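Local atomic coordinates of N-acetyltransferase (Escherichia coli, PDB entry 6GTQ), a protein that probably transfers an acetyl group from acetyl-coenzyme A to an amino group of its substrate. Residues Q21-G26 / L32-H37. The protein carries 1 engineered substitution. Sequence-based numbering, arbitrary orientation.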
ATOM      1  N   GLN A  21     -20.305   4.267   6.093  1.00 67.09           N
ATOM      2  CA  GLN A  21     -21.064   3.310   6.910  1.00 70.17           C
ATOM      3  C   GLN A  21     -21.382   1.965   6.245  1.00 76.34           C
ATOM      4  O   GLN A  21     -21.293   0.935   6.916  1.00 77.61           O
ATOM      5  CB  GLN A  21     -22.361   3.944   7.450  1.00 73.71           C
ATOM      6  CG  GLN A  21     -22.143   4.984   8.570  1.00 92.98           C
ATOM      7  CD  GLN A  21     -21.388   4.499   9.799  1.00109.75           C
ATOM      8  OE1 GLN A  21     -20.550   5.216  10.362  1.00100.28           O
ATOM      9  NE2 GLN A  21     -21.668   3.282  10.254  1.00106.64           N
ATOM     10  N   ARG A  22     -21.738   1.969   4.947  1.00 73.48           N
ATOM     11  CA  ARG A  22     -22.088   0.758   4.202  1.00 75.28           C
ATOM     12  C   ARG A  22     -20.904  -0.174   3.884  1.00 75.64           C
ATOM     13  O   ARG A  22     -21.139  -1.357   3.636  1.00 77.85           O
ATOM     14  CB  ARG A  22     -22.845   1.125   2.917  1.00 78.74           C
ATOM     15  N   PHE A  23     -19.649   0.348   3.886  1.00 67.24           N
ATOM     16  CA  PHE A  23     -18.422  -0.397   3.564  1.00 64.55           C
ATOM     17  C   PHE A  23     -18.272  -1.710   4.341  1.00 71.41           C
ATOM     18  O   PHE A  23     -18.459  -1.728   5.561  1.00 72.42           O
ATOM     19  CB  PHE A  23     -17.167   0.489   3.728  1.00 61.95           C
ATOM     20  CG  PHE A  23     -15.848  -0.159   3.334  1.00 60.67           C
ATOM     21  CD1 PHE A  23     -15.381  -0.086   2.029  1.00 61.21           C
ATOM     22  CD2 PHE A  23     -15.063  -0.811   4.281  1.00 61.18           C
ATOM     23  CE1 PHE A  23     -14.174  -0.687   1.668  1.00 60.45           C
ATOM     24  CE2 PHE A  23     -13.858  -1.415   3.916  1.00 62.10           C
ATOM     25  CZ  PHE A  23     -13.419  -1.342   2.614  1.00 59.06           C
ATOM     26  N   ASP A  24     -17.940  -2.800   3.612  1.00 68.70           N
ATOM     27  CA  ASP A  24     -17.728  -4.148   4.137  1.00 70.26           C
ATOM     28  C   ASP A  24     -16.692  -4.910   3.324  1.00 73.38           C
ATOM     29  O   ASP A  24     -16.952  -5.276   2.185  1.00 74.50           O
ATOM     30  CB  ASP A  24     -19.051  -4.940   4.297  1.00 75.69           C
ATOM     31  CG  ASP A  24     -18.961  -6.227   5.121  1.00 88.68           C
ATOM     32  OD1 ASP A  24     -17.856  -6.544   5.627  1.00 88.08           O
ATOM     33  OD2 ASP A  24     -19.996  -6.915   5.261  1.00 98.97           O
ATOM     34  N   CYS A  25     -15.513  -5.133   3.913  1.00 68.81           N
ATOM     35  CA  CYS A  25     -14.392  -5.832   3.279  1.00 68.45           C
ATOM     36  C   CYS A  25     -14.232  -7.295   3.759  1.00 74.73           C
ATOM     37  O   CYS A  25     -13.425  -8.036   3.194  1.00 73.31           O
ATOM     38  CB  CYS A  25     -13.095  -5.035   3.433  1.00 65.42           C
ATOM     39  SG  CYS A  25     -12.390  -5.059   5.101  1.00 68.78           S
ATOM     40  N   GLY A  26     -15.000  -7.684   4.780  1.00 74.50           N
ATOM     41  CA  GLY A  26     -14.935  -9.018   5.365  1.00 77.83           C
ATOM     42  C   GLY A  26     -14.113  -9.115   6.638  1.00 82.42           C
ATOM     43  O   GLY A  26     -14.187 -10.126   7.341  1.00 84.91           O
ATOM     44  N   LEU A  32     -14.105  -0.813  10.980  1.00 63.27           N
ATOM     45  CA  LEU A  32     -14.132   0.110  12.094  1.00 62.73           C
ATOM     46  C   LEU A  32     -13.055   1.147  11.977  1.00 62.35           C
ATOM     47  O   LEU A  32     -13.302   2.296  12.335  1.00 62.42           O
ATOM     48  CB  LEU A  32     -14.044  -0.646  13.419  1.00 65.65           C
ATOM     49  CG  LEU A  32     -15.355  -1.274  13.883  1.00 74.09           C
ATOM     50  CD1 LEU A  32     -15.097  -2.463  14.785  1.00 77.63           C
ATOM     51  CD2 LEU A  32     -16.261  -0.244  14.559  1.00 76.31           C
ATOM     52  N   PHE A  33     -11.885   0.784  11.412  1.00 54.90           N
ATOM     53  CA  PHE A  33     -10.839   1.778  11.216  1.00 50.96           C
ATOM     54  C   PHE A  33     -11.331   2.862  10.253  1.00 53.82           C
ATOM     55  O   PHE A  33     -11.116   4.045  10.510  1.00 53.53           O
ATOM     56  CB  PHE A  33      -9.505   1.167  10.746  1.00 50.56           C
ATOM     57  CG  PHE A  33      -8.432   2.224  10.604  1.00 49.27           C
ATOM     58  CD1 PHE A  33      -7.812   2.764  11.724  1.00 51.80           C
ATOM     59  CD2 PHE A  33      -8.100   2.738   9.353  1.00 48.76           C
ATOM     60  CE1 PHE A  33      -6.871   3.787  11.598  1.00 50.92           C
ATOM     61  CE2 PHE A  33      -7.155   3.757   9.228  1.00 49.74           C
ATOM     62  CZ  PHE A  33      -6.542   4.270  10.352  1.00 48.34           C
ATOM     63  N   LEU A  34     -12.018   2.462   9.175  1.00 49.45           N
ATOM     64  CA  LEU A  34     -12.527   3.390   8.175  1.00 47.92           C
ATOM     65  C   LEU A  34     -13.638   4.299   8.705  1.00 53.84           C
ATOM     66  O   LEU A  34     -13.621   5.503   8.436  1.00 53.36           O
ATOM     67  CB  LEU A  34     -13.000   2.626   6.919  1.00 47.88           C
ATOM     68  CG  LEU A  34     -13.571   3.480   5.781  1.00 51.15           C
ATOM     69  CD1 LEU A  34     -12.475   4.171   4.982  1.00 48.77           C
ATOM     70  CD2 LEU A  34     -14.474   2.683   4.898  1.00 52.09           C
ATOM     71  N   THR A  35     -14.598   3.731   9.443  1.00 52.21           N
ATOM     72  CA  THR A  35     -15.766   4.481   9.909  1.00 53.37           C
ATOM     73  C   THR A  35     -15.563   5.252  11.234  1.00 57.79           C
ATOM     74  O   THR A  35     -16.452   6.029  11.591  1.00 57.75           O
ATOM     75  CB  THR A  35     -17.001   3.559   9.966  1.00 62.17           C
ATOM     76  OG1 THR A  35     -16.662   2.351  10.653  1.00 66.63           O
ATOM     77  CG2 THR A  35     -17.546   3.226   8.578  1.00 54.70           C
ATOM     78  N   THR A  36     -14.425   5.074  11.949  1.00 55.49           N
ATOM     79  CA  THR A  36     -14.202   5.779  13.228  1.00 56.96           C
ATOM     80  C   THR A  36     -12.801   6.417  13.400  1.00 58.78           C
ATOM     81  O   THR A  36     -12.651   7.295  14.255  1.00 57.78           O
ATOM     82  CB  THR A  36     -14.523   4.871  14.466  1.00 72.93           C
ATOM     83  OG1 THR A  36     -13.663   3.734  14.504  1.00 75.00           O
ATOM     84  CG2 THR A  36     -15.979   4.425  14.545  1.00 73.75           C
ATOM     85  N   HIS A  37     -11.777   5.982  12.626  1.00 55.64           N
ATOM     86  CA  HIS A  37     -10.405   6.482  12.833  1.00 54.69           C
ATOM     87  C   HIS A  37      -9.678   7.043  11.613  1.00 55.12           C
ATOM     88  O   HIS A  37      -8.847   7.935  11.798  1.00 54.67           O
ATOM     89  CB  HIS A  37      -9.525   5.393  13.488  1.00 56.39           C
ATOM     90  CG  HIS A  37      -9.914   5.089  14.902  1.00 62.79           C
ATOM     91  ND1 HIS A  37      -9.639   5.974  15.935  1.00 65.96           N
ATOM     92  CD2 HIS A  37     -10.593   4.033  15.405  1.00 66.66           C
ATOM     93  CE1 HIS A  37     -10.147   5.425  17.027  1.00 67.67           C
ATOM     94  NE2 HIS A  37     -10.730   4.256  16.758  1.00 68.62           N
TER
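In the N-terminal part of this GNAT-family fold, the loop that follows strand 8-11 runs past helix 28-36 before the chain turns into that helix, where Phe23 meets Leu34 and Gln21 meets Thr35. The apolar half of the contact is Phe23 against Leu34. The CB of Phe23 points toward the helix, a chi1 of -176° sets the ring opposite the backbone N, beside the carbonyl carbon, and the Leu34 methyl CD2 sits over one ring face, 3.5 Å from Phe23 CG and 3.6 Å from Phe23 CD2. The two side chains lie roughly at right angles, and both are buried. Nearer the surface, the Thr35 methyl CG2 rests 3.9 Å from Gln21 N, while the Gln21 chain, bent at chi2 (-57°), curls back to bring OE1 3.9 Å from Thr35 CB. This half is van der Waals contact as well. Thr35 OG1 is hydrogen-bonded to Asn31 O within the helix. Farther along the loop, Asp24 OD1 accepts from Gly26 N at 3.2 Å, forming an Asx turn. Leu20 touches Leu34 and Thr35; the Asp24 N to Asp102 OD1 hydrogen bond ties the loop to the one after strand 90-101, and Leu34 packs the helix on Tyr64 of strand 61-74.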